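Local structure of CRISPR-associated protein, Cse1 family (Acidimicrobium ferrooxidans, 4H3T) at residues A410-E421 with A451-Y460. The protein probably serves as the large Cse1 subunit of a type I-E CRISPR Cascade complex, which recognises invading DNA in bacterial defence. The protein carries 1 engineered substitution. Numbering follows the deposited sequence. Where two conformers were deposited one is given.
Engineered in segment 451-460: I459 (natural residue Leu).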
ATOM      1  N   ALA A 410      22.622  -0.723  -5.934  1.00 37.06           N
ATOM      2  CA  ALA A 410      22.299  -0.990  -7.343  1.00 38.46           C
ATOM      3  C   ALA A 410      23.599  -1.065  -8.212  1.00 43.04           C
ATOM      4  O   ALA A 410      23.716  -1.977  -9.024  1.00 39.83           O
ATOM      5  CB  ALA A 410      21.333   0.048  -7.890  1.00 39.62           C
ATOM      6  N   HIS A 411      24.597  -0.235  -7.938  1.00 40.77           N
ATOM      7  CA  HIS A 411      25.846  -0.301  -8.666  1.00 42.93           C
ATOM      8  C   HIS A 411      26.617  -1.543  -8.269  1.00 41.95           C
ATOM      9  O   HIS A 411      27.220  -2.133  -9.137  1.00 39.35           O
ATOM     10  CB  HIS A 411      26.746   0.942  -8.453  1.00 45.75           C
ATOM     11  CG  HIS A 411      26.240   2.177  -9.131  1.00 51.00           C
ATOM     12  ND1 HIS A 411      26.416   3.412  -8.578  1.00 54.33           N
ATOM     13  CD2 HIS A 411      25.599   2.323 -10.303  1.00 55.81           C
ATOM     14  CE1 HIS A 411      25.828   4.267  -9.394  1.00 55.11           C
ATOM     15  NE2 HIS A 411      25.328   3.661 -10.441  1.00 56.02           N
ATOM     16  N   ALA A 412      26.584  -1.974  -7.001  1.00 39.50           N
ATOM     17  CA  ALA A 412      27.263  -3.229  -6.623  1.00 39.99           C
ATOM     18  C   ALA A 412      26.588  -4.422  -7.303  1.00 41.50           C
ATOM     19  O   ALA A 412      27.258  -5.387  -7.723  1.00 41.29           O
ATOM     20  CB  ALA A 412      27.279  -3.405  -5.105  1.00 41.69           C
ATOM     21  N   ALA A 413      25.258  -4.399  -7.387  1.00 38.83           N
ATOM     22  CA  ALA A 413      24.519  -5.508  -8.044  1.00 37.36           C
ATOM     23  C   ALA A 413      24.888  -5.591  -9.537  1.00 40.22           C
ATOM     24  O   ALA A 413      25.057  -6.660 -10.068  1.00 39.83           O
ATOM     25  CB  ALA A 413      23.015  -5.301  -7.895  1.00 37.75           C
ATOM     26  N   GLN A 414      25.024  -4.452 -10.187  1.00 39.93           N
ATOM     27  CA  GLN A 414      25.393  -4.358 -11.591  1.00 39.65           C
ATOM     28  C   GLN A 414      26.834  -4.827 -11.761  1.00 44.11           C
ATOM     29  O   GLN A 414      27.107  -5.639 -12.641  1.00 42.42           O
ATOM     30  CB  GLN A 414      25.221  -2.944 -12.064  1.00 42.12           C
ATOM     31  CG  GLN A 414      25.399  -2.776 -13.598  1.00 54.38           C
ATOM     32  CD  GLN A 414      25.313  -1.340 -14.078  1.00 89.10           C
ATOM     33  OE1 GLN A 414      24.862  -0.431 -13.362  1.00 87.24           O
ATOM     34  NE2 GLN A 414      25.801  -1.097 -15.292  1.00 85.07           N
ATOM     35  N   ALA A 415      27.759  -4.384 -10.889  1.00 42.08           N
ATOM     36  CA  ALA A 415      29.153  -4.843 -10.944  1.00 42.19           C
ATOM     37  C   ALA A 415      29.277  -6.373 -10.847  1.00 42.82           C
ATOM     38  O   ALA A 415      30.118  -6.992 -11.506  1.00 43.90           O
ATOM     39  CB  ALA A 415      29.963  -4.201  -9.845  1.00 42.83           C
ATOM     40  N   LEU A 416      28.477  -6.974 -10.004  1.00 39.41           N
ATOM     41  CA  LEU A 416      28.448  -8.435  -9.873  1.00 37.27           C
ATOM     42  C   LEU A 416      28.042  -9.156 -11.148  1.00 40.24           C
ATOM     43  O   LEU A 416      28.328 -10.338 -11.270  1.00 39.69           O
ATOM     44  CB  LEU A 416      27.527  -8.852  -8.749  1.00 38.48           C
ATOM     45  CG  LEU A 416      28.155  -8.778  -7.331  1.00 42.65           C
ATOM     46  CD1 LEU A 416      27.101  -8.974  -6.285  1.00 42.08           C
ATOM     47  CD2 LEU A 416      29.257  -9.868  -7.168  1.00 46.51           C
ATOM     48  N   GLY A 417      27.395  -8.474 -12.085  1.00 38.00           N
ATOM     49  CA  GLY A 417      27.012  -9.079 -13.343  1.00 37.44           C
ATOM     50  C   GLY A 417      28.218  -9.635 -14.106  1.00 39.78           C
ATOM     51  O   GLY A 417      28.085 -10.620 -14.797  1.00 38.73           O
ATOM     52  N   TYR A 418      29.396  -8.984 -14.027  1.00 37.80           N
ATOM     53  CA  TYR A 418      30.615  -9.443 -14.723  1.00 38.22           C
ATOM     54  C   TYR A 418      31.067 -10.796 -14.180  1.00 42.84           C
ATOM     55  O   TYR A 418      31.580 -11.582 -14.905  1.00 40.53           O
ATOM     56  CB  TYR A 418      31.701  -8.411 -14.524  1.00 42.47           C
ATOM     57  CG  TYR A 418      31.352  -7.117 -15.175  1.00 43.74           C
ATOM     58  CD1 TYR A 418      31.228  -7.028 -16.555  1.00 45.50           C
ATOM     59  CD2 TYR A 418      31.140  -5.963 -14.414  1.00 45.43           C
ATOM     60  CE1 TYR A 418      30.895  -5.834 -17.172  1.00 49.95           C
ATOM     61  CE2 TYR A 418      30.801  -4.757 -15.018  1.00 46.46           C
ATOM     62  CZ  TYR A 418      30.705  -4.690 -16.406  1.00 59.52           C
ATOM     63  OH  TYR A 418      30.390  -3.523 -17.070  1.00 61.69           O
ATOM     64  N   VAL A 419      30.802 -11.093 -12.911  1.00 39.82           N
ATOM     65  CA  VAL A 419      31.129 -12.380 -12.310  1.00 40.67           C
ATOM     66  C   VAL A 419      30.033 -13.388 -12.691  1.00 42.96           C
ATOM     67  O   VAL A 419      30.340 -14.547 -12.989  1.00 43.32           O
ATOM     68  CB  VAL A 419      31.301 -12.221 -10.755  1.00 47.02           C
ATOM     69  CG1 VAL A 419      31.289 -13.573 -10.046  1.00 49.61           C
ATOM     70  CG2 VAL A 419      32.574 -11.457 -10.462  1.00 46.47           C
ATOM     71  N   ALA A 420      28.752 -12.975 -12.646  1.00 40.08           N
ATOM     72  CA  ALA A 420      27.620 -13.877 -12.963  1.00 38.69           C
ATOM     73  C   ALA A 420      27.742 -14.443 -14.386  1.00 43.38           C
ATOM     74  O   ALA A 420      27.424 -15.598 -14.642  1.00 44.15           O
ATOM     75  CB  ALA A 420      26.314 -13.125 -12.840  1.00 38.11           C
ATOM     76  N   GLU A 421      28.208 -13.630 -15.289  1.00 39.46           N
ATOM     77  CA  GLU A 421      28.315 -14.056 -16.681  1.00 40.42           C
ATOM     78  C   GLU A 421      29.597 -14.847 -17.005  1.00 44.21           C
ATOM     79  O   GLU A 421      29.756 -15.290 -18.159  1.00 38.70           O
ATOM     80  CB  GLU A 421      28.220 -12.830 -17.589  1.00 40.25           C
ATOM     81  CG  GLU A 421      29.451 -11.968 -17.626  1.00 42.87           C
ATOM     82  CD  GLU A 421      29.234 -10.703 -18.417  1.00 43.56           C
ATOM     83  OE1 GLU A 421      28.081 -10.441 -18.817  1.00 50.20           O
ATOM     84  OE2 GLU A 421      30.228  -9.984 -18.656  1.00 50.18           O
ATOM     85  N   ALA A 451      21.219 -14.718 -15.731  1.00 32.00           N
ATOM     86  CA  ALA A 451      22.129 -15.003 -14.615  1.00 33.87           C
ATOM     87  C   ALA A 451      22.573 -13.706 -13.891  1.00 36.70           C
ATOM     88  O   ALA A 451      22.793 -13.728 -12.698  1.00 35.61           O
ATOM     89  CB  ALA A 451      23.341 -15.766 -15.099  1.00 35.35           C
ATOM     90  N   ARG A 452      22.837 -12.633 -14.630  1.00 35.51           N
ATOM     91  CA  ARG A 452      23.194 -11.348 -14.011  1.00 35.24           C
ATOM     92  C   ARG A 452      22.054 -10.843 -13.093  1.00 36.28           C
ATOM     93  O   ARG A 452      22.315 -10.406 -11.968  1.00 33.80           O
ATOM     94  CB  ARG A 452      23.528 -10.299 -15.056  1.00 34.44           C
ATOM     95  CG  ARG A 452      24.773 -10.611 -15.842  1.00 35.42           C
ATOM     96  CD  ARG A 452      25.405  -9.438 -16.610  1.00 38.52           C
ATOM     97  NE  ARG A 452      24.509  -8.971 -17.631  1.00 41.85           N
ATOM     98  CZ  ARG A 452      24.444  -9.391 -18.892  1.00 43.57           C
ATOM     99  NH1 ARG A 452      25.309 -10.288 -19.356  1.00 43.29           N
ATOM    100  NH2 ARG A 452      23.518  -8.928 -19.689  1.00 40.38           N
ATOM    101  N   SER A 453      20.795 -10.951 -13.567  0.51 34.24           N
ATOM    102  CA  SER A 453      19.640 -10.559 -12.781  0.51 34.02           C
ATOM    103  C   SER A 453      19.515 -11.388 -11.541  0.51 37.08           C
ATOM    104  O   SER A 453      19.224 -10.823 -10.497  0.51 36.31           O
ATOM    105  CB  SER A 453      18.356 -10.672 -13.596  0.51 37.83           C
ATOM    106  OG  SER A 453      17.260 -10.328 -12.769  0.51 41.26           O
ATOM    107  N   ALA A 454      19.697 -12.735 -11.639  1.00 35.07           N
ATOM    108  CA  ALA A 454      19.614 -13.624 -10.468  1.00 35.38           C
ATOM    109  C   ALA A 454      20.672 -13.232  -9.419  1.00 37.37           C
ATOM    110  O   ALA A 454      20.343 -13.143  -8.258  1.00 38.98           O
ATOM    111  CB  ALA A 454      19.757 -15.103 -10.863  1.00 36.17           C
ATOM    112  N   LEU A 455      21.894 -12.935  -9.816  1.00 34.62           N
ATOM    113  CA  LEU A 455      22.923 -12.570  -8.834  1.00 35.77           C
ATOM    114  C   LEU A 455      22.640 -11.183  -8.222  1.00 38.46           C
ATOM    115  O   LEU A 455      22.878 -10.991  -7.033  1.00 38.77           O
ATOM    116  CB  LEU A 455      24.344 -12.673  -9.411  1.00 37.51           C
ATOM    117  CG  LEU A 455      25.528 -12.635  -8.373  1.00 40.70           C
ATOM    118  CD1 LEU A 455      25.416 -13.762  -7.309  1.00 42.58           C
ATOM    119  CD2 LEU A 455      26.793 -12.791  -9.073  1.00 40.72           C
ATOM    120  N   ALA A 456      22.107 -10.234  -9.004  1.00 36.58           N
ATOM    121  CA  ALA A 456      21.627  -8.937  -8.467  1.00 34.61           C
ATOM    122  C   ALA A 456      20.518  -9.172  -7.435  1.00 36.90           C
ATOM    123  O   ALA A 456      20.535  -8.599  -6.344  1.00 35.78           O
ATOM    124  CB  ALA A 456      21.081  -8.078  -9.616  1.00 34.70           C
ATOM    125  N   GLU A 457      19.523 -10.012  -7.765  1.00 34.18           N
ATOM    126  CA  GLU A 457      18.465 -10.280  -6.773  1.00 37.12           C
ATOM    127  C   GLU A 457      19.029 -10.915  -5.509  1.00 39.44           C
ATOM    128  O   GLU A 457      18.580 -10.620  -4.405  1.00 37.80           O
ATOM    129  CB  GLU A 457      17.319 -11.135  -7.344  1.00 37.95           C
ATOM    130  CG  GLU A 457      16.486 -10.411  -8.384  1.00 36.09           C
ATOM    131  CD  GLU A 457      15.857  -9.115  -7.900  1.00 41.02           C
ATOM    132  OE1 GLU A 457      15.525  -8.985  -6.692  1.00 41.74           O
ATOM    133  OE2 GLU A 457      15.744  -8.201  -8.735  1.00 45.90           O
ATOM    134  N   GLU A 458      20.008 -11.768  -5.633  1.00 37.98           N
ATOM    135  CA  GLU A 458      20.611 -12.366  -4.440  1.00 37.42           C
ATOM    136  C   GLU A 458      21.302 -11.291  -3.536  1.00 40.79           C
ATOM    137  O   GLU A 458      21.121 -11.313  -2.330  1.00 40.55           O
ATOM    138  CB  GLU A 458      21.629 -13.457  -4.830  1.00 38.80           C
ATOM    139  CG  GLU A 458      22.082 -14.219  -3.601  1.00 46.03           C
ATOM    140  CD  GLU A 458      22.696 -15.571  -3.923  1.00 62.28           C
ATOM    141  OE1 GLU A 458      22.937 -15.886  -5.119  1.00 58.54           O
ATOM    142  OE2 GLU A 458      23.020 -16.281  -2.950  1.00 61.87           O
ATOM    143  N   ILE A 459      22.086 -10.372  -4.086  1.00 37.59           N
ATOM    144  CA  ILE A 459      22.677  -9.336  -3.244  1.00 36.64           C
ATOM    145  C   ILE A 459      21.570  -8.425  -2.632  1.00 40.45           C
ATOM    146  O   ILE A 459      21.663  -8.076  -1.473  1.00 38.93           O
ATOM    147  CB  ILE A 459      23.784  -8.515  -3.946  1.00 39.84           C
ATOM    148  CG1 ILE A 459      24.628  -7.799  -2.856  1.00 40.11           C
ATOM    149  CG2 ILE A 459      23.264  -7.526  -5.001  1.00 40.63           C
ATOM    150  CD1 ILE A 459      25.742  -6.961  -3.259  1.00 42.74           C
ATOM    151  N   TYR A 460      20.498  -8.103  -3.357  1.00 35.94           N
ATOM    152  CA  TYR A 460      19.431  -7.301  -2.738  1.00 36.90           C
ATOM    153  C   TYR A 460      18.817  -8.037  -1.531  1.00 40.39           C
ATOM    154  O   TYR A 460      18.545  -7.403  -0.510  1.00 38.96           O
ATOM    155  CB  TYR A 460      18.344  -6.938  -3.778  1.00 38.42           C
ATOM    156  CG  TYR A 460      18.805  -5.845  -4.702  1.00 39.14           C
ATOM    157  CD1 TYR A 460      19.158  -4.597  -4.205  1.00 43.39           C
ATOM    158  CD2 TYR A 460      18.762  -6.002  -6.088  1.00 39.86           C
ATOM    159  CE1 TYR A 460      19.416  -3.526  -5.049  1.00 42.49           C
ATOM    160  CE2 TYR A 460      19.138  -4.953  -6.944  1.00 40.00           C
ATOM    161  CZ  TYR A 460      19.492  -3.723  -6.398  1.00 46.63           C
ATOM    162  OH  TYR A 460      19.719  -2.577  -7.076  1.00 51.27           O
TER
HETATM  163  O   HOH W   1      24.119  -8.404 -11.999  1.00 43.24           O
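A413 and A456 meet CB to CB at 3.8 Å. These two small residues let helix 410-415 approach helix 451-460 to 8.6 Å between axes, the two running roughly antiparallel at 141° between their directions. The CB of A413 also touches CG2 of the engineered I459, while CD1 of I459 meets CD1 of L416. With CG anti to the backbone N (chi1 -166°), L455 sends CD2 across to the CB of A420 (3.8 Å) and onto the carbonyl oxygen of L416. At the other end, Y460 OH lies 3.0 Å from A410 CA.

The polar part begins where the aliphatic chain of R452 passes over G417, R452 CD 3.4 Å from G417 O. The lack of a side chain matters here, since a CB built on G417 would come within 2.9 Å of R452 CD. Bent at chi3, the chain brings R452 NH1 to OE1 of E421 at 2.8 Å, a salt bridge whose hydrogen bond is far from straight (130° at the hydrogen). The carboxylate and guanidinium planes stand almost perpendicular. A leucine in place of R452 would probably leave the buried E421 carboxylate without this charged mate. Between the helices, water 1 donates to A413 O (2.8 Å) and R452 O, joining two backbone carbonyls.

Further out, Y460 forms a cation-pi contact with R328, and E458 a salt bridge with R501. Helix 481-504 packs against A412, L416 and I459, whereas helix 511-532 touches H411, Q414 and Y418; together with helices 397-415 and 445-473 they are consistent with the C-terminal four-helix bundle of Cse1 proteins.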